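Local coordinates for XAC2610 protein (PDB 4QTQ) that probably acts as an immunity protein that inhibits a peptidoglycan hydrolase effector linked to bacterial killing through a type IV secretion system, at residues A23-I28 and S76-G81; I28-H33 and H92-T97; I168-T173 and R186-T191. All coordinates share one frame; numbering follows the deposited sequence.

Contact 1. Residues A23-I28 and S76-G81; sequences ADIGGI and STFYHG
The F78 ring lies between I25 CD1 on one face and the T77 methyl, CG2, on the other. I25 CD1 sits 4.2 Å from the F78 ring centroid and 21° off its normal, a CH-pi contact displaced toward the rim, while A23 CB meets F78 CE2 obliquely at 3.7 Å. The imidazole of H80 is approached differently: G26 CA stands at its edge in the ring plane, G26 O is also near that plane, 3.6 Å from H80 CE1, and I28 CD1 comes in obliquely. I25 serves both aromatic residues by dividing its branches. With CG1 beside the backbone N (chi1 -43°), CG1 and CD1 go to F78, and CG2, anti to the same N, rests 3.6 Å from H80 CB.

Polar help is slight. H80 ND1 gives a weak, bent hydrogen bond to I25 O (3.2 Å, 125°), an oxygen that also takes the I28 N-H across the type I' turn of I25 to I28. H80 NE2 is hydrogen-bonded to E105, the stronger polar tie, so both ring nitrogens have a partner. D24 OD2, just before the turn, accepts a weak hydrogen bond from G27 N. The tight beta hairpin of strands 20-25 and 28-33 is thus laid by its inner side chains against strand 78-80 of the other sheet, the face-to-face packing of a beta-sandwich.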
# COMPACT_ATOMS: atom_id res chain seq x y z
N ALA A 23 1.19 -15.10 13.04
CA ALA A 23 2.17 -14.21 13.67
C ALA A 23 1.49 -13.17 14.53
O ALA A 23 0.34 -12.82 14.30
CB ALA A 23 3.01 -13.52 12.60
N ASP A 24 2.22 -12.68 15.53
CA ASP A 24 1.80 -11.53 16.30
C ASP A 24 2.78 -10.39 16.06
O ASP A 24 3.96 -10.51 16.37
CB ASP A 24 1.75 -11.84 17.80
CG ASP A 24 1.07 -10.74 18.59
OD1 ASP A 24 -0.19 -10.67 18.54
OD2 ASP A 24 1.77 -9.94 19.24
N ILE A 25 2.27 -9.29 15.50
CA ILE A 25 3.11 -8.16 15.13
C ILE A 25 2.64 -6.94 15.90
O ILE A 25 1.61 -6.35 15.58
CB ILE A 25 3.04 -7.89 13.60
CG1 ILE A 25 3.12 -9.19 12.81
CG2 ILE A 25 4.19 -6.98 13.18
CD1 ILE A 25 1.78 -9.80 12.44
N GLY A 26 3.40 -6.57 16.92
CA GLY A 26 3.05 -5.42 17.74
C GLY A 26 1.67 -5.52 18.36
O GLY A 26 0.93 -4.53 18.44
N GLY A 27 1.32 -6.72 18.81
CA GLY A 27 0.07 -6.94 19.53
C GLY A 27 -1.16 -7.15 18.64
O GLY A 27 -2.27 -7.27 19.15
N ILE A 28 -0.94 -7.18 17.33
CA ILE A 28 -2.00 -7.51 16.37
C ILE A 28 -1.67 -8.88 15.82
O ILE A 28 -0.56 -9.10 15.31
CB ILE A 28 -2.07 -6.50 15.22
CG1 ILE A 28 -2.44 -5.10 15.76
CG2 ILE A 28 -3.10 -6.93 14.18
CD1 ILE A 28 -2.13 -3.97 14.80
N SER A 76 10.34 -10.85 3.75
CA SER A 76 9.82 -9.53 4.14
C SER A 76 8.28 -9.57 4.29
O SER A 76 7.53 -8.96 3.51
CB SER A 76 10.25 -8.47 3.12
OG SER A 76 10.11 -7.16 3.65
N THR A 77 7.82 -10.27 5.31
CA THR A 77 6.42 -10.67 5.34
C THR A 77 5.50 -9.61 5.96
O THR A 77 4.56 -9.16 5.30
CB THR A 77 6.26 -12.02 6.06
OG1 THR A 77 7.31 -12.91 5.63
CG2 THR A 77 4.90 -12.64 5.74
N PHE A 78 5.79 -9.21 7.19
CA PHE A 78 4.92 -8.29 7.94
C PHE A 78 5.65 -7.05 8.39
O PHE A 78 6.80 -7.11 8.84
CB PHE A 78 4.37 -8.95 9.20
CG PHE A 78 3.62 -10.22 8.95
CD1 PHE A 78 2.31 -10.19 8.49
CD2 PHE A 78 4.20 -11.45 9.21
CE1 PHE A 78 1.61 -11.37 8.27
CE2 PHE A 78 3.50 -12.63 9.01
CZ PHE A 78 2.21 -12.59 8.54
N TYR A 79 4.95 -5.92 8.30
CA TYR A 79 5.43 -4.66 8.83
C TYR A 79 4.30 -3.96 9.59
O TYR A 79 3.15 -3.92 9.14
CB TYR A 79 5.99 -3.79 7.71
CG TYR A 79 6.34 -2.37 8.12
CD1 TYR A 79 7.58 -2.05 8.68
CD2 TYR A 79 5.41 -1.34 7.93
CE1 TYR A 79 7.88 -0.74 9.04
CE2 TYR A 79 5.70 -0.04 8.29
CZ TYR A 79 6.93 0.26 8.83
OH TYR A 79 7.16 1.57 9.17
N HIS A 80 4.63 -3.43 10.75
CA HIS A 80 3.71 -2.66 11.56
C HIS A 80 4.41 -1.35 11.90
O HIS A 80 5.45 -1.34 12.55
CB HIS A 80 3.33 -3.46 12.81
CG HIS A 80 2.31 -2.80 13.69
ND1 HIS A 80 2.07 -3.23 14.98
CD2 HIS A 80 1.49 -1.75 13.49
CE1 HIS A 80 1.13 -2.47 15.53
NE2 HIS A 80 0.76 -1.56 14.64
N GLY A 81 3.88 -0.25 11.39
CA GLY A 81 4.48 1.05 11.60
C GLY A 81 3.97 2.07 10.62
O GLY A 81 3.09 1.77 9.79

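Contact 2. Residues I28-H33 and H92-T97; sequences IAVSVH and HSIILT
I28 meets L96 CD1 with three of its four side-chain carbons. Its CB lies 3.8 Å from L96 CD1; of the two branches that leave CB, CG2 touches the same methyl at an equal separation. CG1 stands further back, and the tip, I28 CD1, returns to 3.8 Å from L96 CD1. One leucine methyl therefore fits against three carbons of the isoleucine, the two side chains reaching toward each other tip to tip. L96 can deliver that methyl because CD1 continues its chain in an extended form (chi2 171°). The same CD1 also meets the tip of V30, with CG2 at 4.2 Å, and so one methyl bridges the two successive inward residues of strand 28-33, I28 and V30.

I94 answers the other end of this strand. Its CD1 slides past V32 in the opposite direction and comes to 3.8 Å from V32 CG2, whereas its branch methyl, CG2, is only loosely near V30 CG1 at 4.4 Å. F78, on the strand beside 94-97, also touches V30 and I94.

The two strands run nearly antiparallel (159°), but their axes stay 10.3 Å apart. They belong to different sheets of the sandwich, with inward side chains meeting in the buried layer between them. No hydrogen bond crosses this interface: aliphatic carbon meets aliphatic carbon throughout, so the sheets are joined here by dispersion and the exclusion of water, without the directional constraint that backbone pairing imposes.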
# COMPACT_ATOMS: atom_id res chain seq x y z
N ILE A 28 -0.94 -7.18 17.33
CA ILE A 28 -2.00 -7.51 16.37
C ILE A 28 -1.67 -8.88 15.82
O ILE A 28 -0.56 -9.10 15.31
CB ILE A 28 -2.07 -6.50 15.22
CG1 ILE A 28 -2.44 -5.10 15.76
CG2 ILE A 28 -3.10 -6.93 14.18
CD1 ILE A 28 -2.13 -3.97 14.80
N ALA A 29 -2.61 -9.81 15.92
CA ALA A 29 -2.37 -11.17 15.43
C ALA A 29 -2.82 -11.24 13.99
O ALA A 29 -3.90 -10.76 13.65
CB ALA A 29 -3.12 -12.19 16.27
N VAL A 30 -1.98 -11.83 13.15
CA VAL A 30 -2.30 -11.98 11.73
C VAL A 30 -2.00 -13.41 11.30
O VAL A 30 -0.90 -13.93 11.56
CB VAL A 30 -1.48 -11.02 10.83
CG1 VAL A 30 -1.96 -11.13 9.39
CG2 VAL A 30 -1.59 -9.58 11.31
N SER A 31 -2.99 -14.04 10.67
CA SER A 31 -2.81 -15.37 10.11
C SER A 31 -3.12 -15.34 8.62
O SER A 31 -3.92 -14.54 8.16
CB SER A 31 -3.69 -16.39 10.83
OG SER A 31 -5.07 -16.12 10.65
N VAL A 32 -2.47 -16.23 7.89
CA VAL A 32 -2.69 -16.38 6.45
C VAL A 32 -3.03 -17.85 6.21
O VAL A 32 -2.38 -18.73 6.76
CB VAL A 32 -1.42 -16.01 5.63
CG1 VAL A 32 -1.69 -16.15 4.14
CG2 VAL A 32 -0.95 -14.60 5.95
N HIS A 33 -4.06 -18.08 5.41
CA HIS A 33 -4.45 -19.41 4.99
C HIS A 33 -4.51 -19.40 3.45
O HIS A 33 -5.38 -18.75 2.87
CB HIS A 33 -5.80 -19.76 5.62
CG HIS A 33 -5.97 -19.20 7.01
ND1 HIS A 33 -5.61 -19.90 8.14
CD2 HIS A 33 -6.42 -18.00 7.43
CE1 HIS A 33 -5.85 -19.16 9.20
NE2 HIS A 33 -6.34 -18.00 8.80
N HIS A 92 6.80 -5.03 1.81
CA HIS A 92 6.32 -6.13 2.66
C HIS A 92 5.04 -6.66 2.06
O HIS A 92 4.35 -5.94 1.36
CB HIS A 92 6.07 -5.65 4.09
CG HIS A 92 7.32 -5.44 4.89
ND1 HIS A 92 8.07 -4.29 4.79
CD2 HIS A 92 7.95 -6.23 5.79
CE1 HIS A 92 9.11 -4.38 5.61
NE2 HIS A 92 9.06 -5.54 6.22
N SER A 93 4.72 -7.92 2.35
CA SER A 93 3.47 -8.53 1.87
C SER A 93 2.22 -7.99 2.59
O SER A 93 1.18 -7.77 1.96
CB SER A 93 3.52 -10.05 2.04
OG SER A 93 4.53 -10.61 1.22
N ILE A 94 2.32 -7.79 3.91
CA ILE A 94 1.16 -7.42 4.73
C ILE A 94 1.58 -6.35 5.72
O ILE A 94 2.44 -6.60 6.57
CB ILE A 94 0.60 -8.64 5.49
CG1 ILE A 94 -0.02 -9.64 4.51
CG2 ILE A 94 -0.44 -8.21 6.53
CD1 ILE A 94 -0.28 -11.00 5.11
N ILE A 95 0.97 -5.17 5.59
CA ILE A 95 1.34 -3.95 6.34
C ILE A 95 0.17 -3.42 7.20
O ILE A 95 -0.94 -3.18 6.71
CB ILE A 95 1.77 -2.85 5.34
CG1 ILE A 95 3.05 -3.26 4.60
CG2 ILE A 95 1.93 -1.48 6.02
CD1 ILE A 95 3.06 -2.88 3.14
N LEU A 96 0.45 -3.25 8.48
CA LEU A 96 -0.47 -2.66 9.47
C LEU A 96 0.00 -1.23 9.79
O LEU A 96 1.11 -1.02 10.29
CB LEU A 96 -0.48 -3.50 10.75
CG LEU A 96 -0.49 -5.02 10.61
CD1 LEU A 96 -0.27 -5.67 11.97
CD2 LEU A 96 -1.79 -5.49 10.00
N THR A 97 -0.84 -0.26 9.47
CA THR A 97 -0.47 1.14 9.50
C THR A 97 -1.75 1.97 9.45
O THR A 97 -2.70 1.60 8.75
CB THR A 97 0.44 1.50 8.30
OG1 THR A 97 0.97 2.81 8.46
CG2 THR A 97 -0.32 1.43 6.96

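Contact 3. Residues I168-T173 and R186-T191; sequences IHVFDT and RLTEDT
The carbonyl oxygen E189 O is gripped by several groups: H169 N donates to it at 3.0 Å, a water donates at 3.1 Å, and I168 CA adds a CA-H...O contact. This is the antiparallel beta hairpin of strands 168-176 and 181-190, in the middle of a larger antiparallel sheet. H169 pairs with E189 and F171 with L187 as hydrogen-bonded pairs, each closed by two backbone bonds; the shortest is F171 N to L187 O, 2.8 Å. Between and beyond them, I168 with D190, V170 with T188, and D172 with R186 form the non-hydrogen-bonded pairs.

The side chains alternate accordingly. F171, L187, H169 and E189 share one face, where F171 CB packs on L187 CB, and the F171 ring comes obliquely to the end of E189, its plane 82° from the carboxylate. E189 OE1 is 4.0 Å from F171 CE2, a van der Waals approach and not a hydrogen bond.

On the other face V170 lies alongside T188, pointing the same way, and V170 CG1 packs on R186 CG at 3.5 Å. R186 also touches E202 of the next strand. The R186 chain bends at chi3 (-53°), turning the guanidinium toward the neighbouring strand 168-176 and D172, with V170 CG1 at the group's edge, in its plane. D172 is buried and lies side by side with R186 in a salt bridge; a single nitrogen, R186 NH1, stands 2.9 Å from D172 OD2 and 3.0 Å from D172 OD1, the carboxylate plane turned 69° from the guanidinium.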
# COMPACT_ATOMS: atom_id res chain seq x y z
N ILE A 168 11.27 11.10 -17.12
CA ILE A 168 9.97 11.66 -16.77
C ILE A 168 9.59 11.11 -15.40
O ILE A 168 9.50 9.90 -15.21
CB ILE A 168 8.89 11.36 -17.83
CG1 ILE A 168 9.21 12.14 -19.11
CG2 ILE A 168 7.52 11.76 -17.31
CD1 ILE A 168 8.28 11.86 -20.27
N HIS A 169 9.40 12.03 -14.45
CA HIS A 169 9.01 11.69 -13.10
C HIS A 169 7.76 12.44 -12.76
O HIS A 169 7.65 13.65 -13.03
CB HIS A 169 10.11 12.07 -12.11
CG HIS A 169 11.42 11.42 -12.39
ND1 HIS A 169 12.49 12.10 -12.93
CD2 HIS A 169 11.83 10.14 -12.22
CE1 HIS A 169 13.50 11.27 -13.08
NE2 HIS A 169 13.13 10.07 -12.66
N VAL A 170 6.80 11.74 -12.16
CA VAL A 170 5.54 12.35 -11.75
C VAL A 170 5.42 12.20 -10.24
O VAL A 170 5.63 11.11 -9.70
CB VAL A 170 4.34 11.71 -12.45
CG1 VAL A 170 3.04 12.38 -12.01
CG2 VAL A 170 4.52 11.78 -13.96
N PHE A 171 5.12 13.31 -9.57
CA PHE A 171 5.02 13.34 -8.12
C PHE A 171 3.61 13.77 -7.76
O PHE A 171 3.23 14.91 -8.00
CB PHE A 171 6.05 14.30 -7.51
CG PHE A 171 7.47 13.99 -7.89
CD1 PHE A 171 8.20 13.05 -7.19
CD2 PHE A 171 8.08 14.64 -8.96
CE1 PHE A 171 9.51 12.76 -7.55
CE2 PHE A 171 9.38 14.36 -9.31
CZ PHE A 171 10.10 13.42 -8.61
N ASP A 172 2.84 12.84 -7.22
CA ASP A 172 1.43 13.06 -6.90
C ASP A 172 1.23 13.28 -5.41
O ASP A 172 1.86 12.62 -4.59
CB ASP A 172 0.59 11.86 -7.35
CG ASP A 172 0.35 11.86 -8.84
OD1 ASP A 172 0.54 12.91 -9.47
OD2 ASP A 172 -0.07 10.83 -9.38
N THR A 173 0.34 14.21 -5.08
CA THR A 173 -0.06 14.45 -3.71
C THR A 173 -1.59 14.33 -3.65
O THR A 173 -2.31 14.95 -4.45
CB THR A 173 0.42 15.82 -3.18
OG1 THR A 173 1.86 15.84 -3.15
CG2 THR A 173 -0.11 16.09 -1.78
N ARG A 186 -0.23 17.41 -9.04
CA ARG A 186 0.61 16.54 -9.85
C ARG A 186 1.76 17.38 -10.42
O ARG A 186 1.52 18.35 -11.15
CB ARG A 186 -0.20 15.91 -10.99
CG ARG A 186 0.63 14.93 -11.82
CD ARG A 186 -0.03 14.49 -13.11
NE ARG A 186 -1.37 13.95 -12.97
CZ ARG A 186 -1.68 12.75 -12.47
NH1 ARG A 186 -0.75 11.94 -11.99
NH2 ARG A 186 -2.95 12.38 -12.42
N LEU A 187 2.99 17.00 -10.05
CA LEU A 187 4.20 17.65 -10.53
C LEU A 187 4.88 16.73 -11.54
O LEU A 187 5.29 15.63 -11.19
CB LEU A 187 5.19 17.93 -9.38
CG LEU A 187 4.75 18.75 -8.16
CD1 LEU A 187 5.97 19.10 -7.30
CD2 LEU A 187 4.00 20.02 -8.55
N THR A 188 4.97 17.17 -12.79
CA THR A 188 5.62 16.39 -13.85
C THR A 188 6.95 17.05 -14.20
O THR A 188 6.99 18.22 -14.60
CB THR A 188 4.75 16.29 -15.11
OG1 THR A 188 3.48 15.72 -14.78
CG2 THR A 188 5.43 15.43 -16.18
N GLU A 189 8.04 16.30 -14.05
CA GLU A 189 9.37 16.78 -14.41
C GLU A 189 9.88 16.00 -15.61
O GLU A 189 9.88 14.78 -15.59
CB GLU A 189 10.34 16.63 -13.26
CG GLU A 189 9.91 17.36 -11.99
CD GLU A 189 11.06 17.56 -11.03
OE1 GLU A 189 12.01 16.74 -11.06
OE2 GLU A 189 11.02 18.54 -10.25
N ASP A 190 10.32 16.72 -16.64
CA ASP A 190 10.84 16.13 -17.87
C ASP A 190 12.30 16.57 -18.05
O ASP A 190 12.57 17.76 -18.31
CB ASP A 190 9.96 16.57 -19.05
CG ASP A 190 10.38 15.95 -20.39
OD1 ASP A 190 11.54 15.50 -20.55
OD2 ASP A 190 9.51 15.92 -21.29
N THR A 191 13.22 15.63 -17.89
CA THR A 191 14.67 15.89 -18.01
C THR A 191 15.27 15.18 -19.23
O THR A 191 16.46 14.82 -19.23
CB THR A 191 15.39 15.45 -16.72
OG1 THR A 191 14.85 16.18 -15.62
CG2 THR A 191 16.89 15.72 -16.77
O HOH W 1 12.71 13.80 -14.78

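Contacts 1 and 2 are two parts of one sandwich interface: their centres are 6 Å apart, they share I28, and their segments alternate along the chain. Backbone pairing ties them within each sheet, with A23 O 2.8 Å from V30 N in one and Y79 O 2.9 Å from L96 N in the other. The calcium ion lies about 10 Å from the side chains of I28 and L96, so neither contact touches the site. Its ligands D98, N100, D102, H104 and D106 begin directly after strand 94-97, and E105, the partner of H80, sits among them. Contact 3 belongs to a separate sheet on the opposite side of the chain's centre, its own centre about 32 Å from that of contact 2.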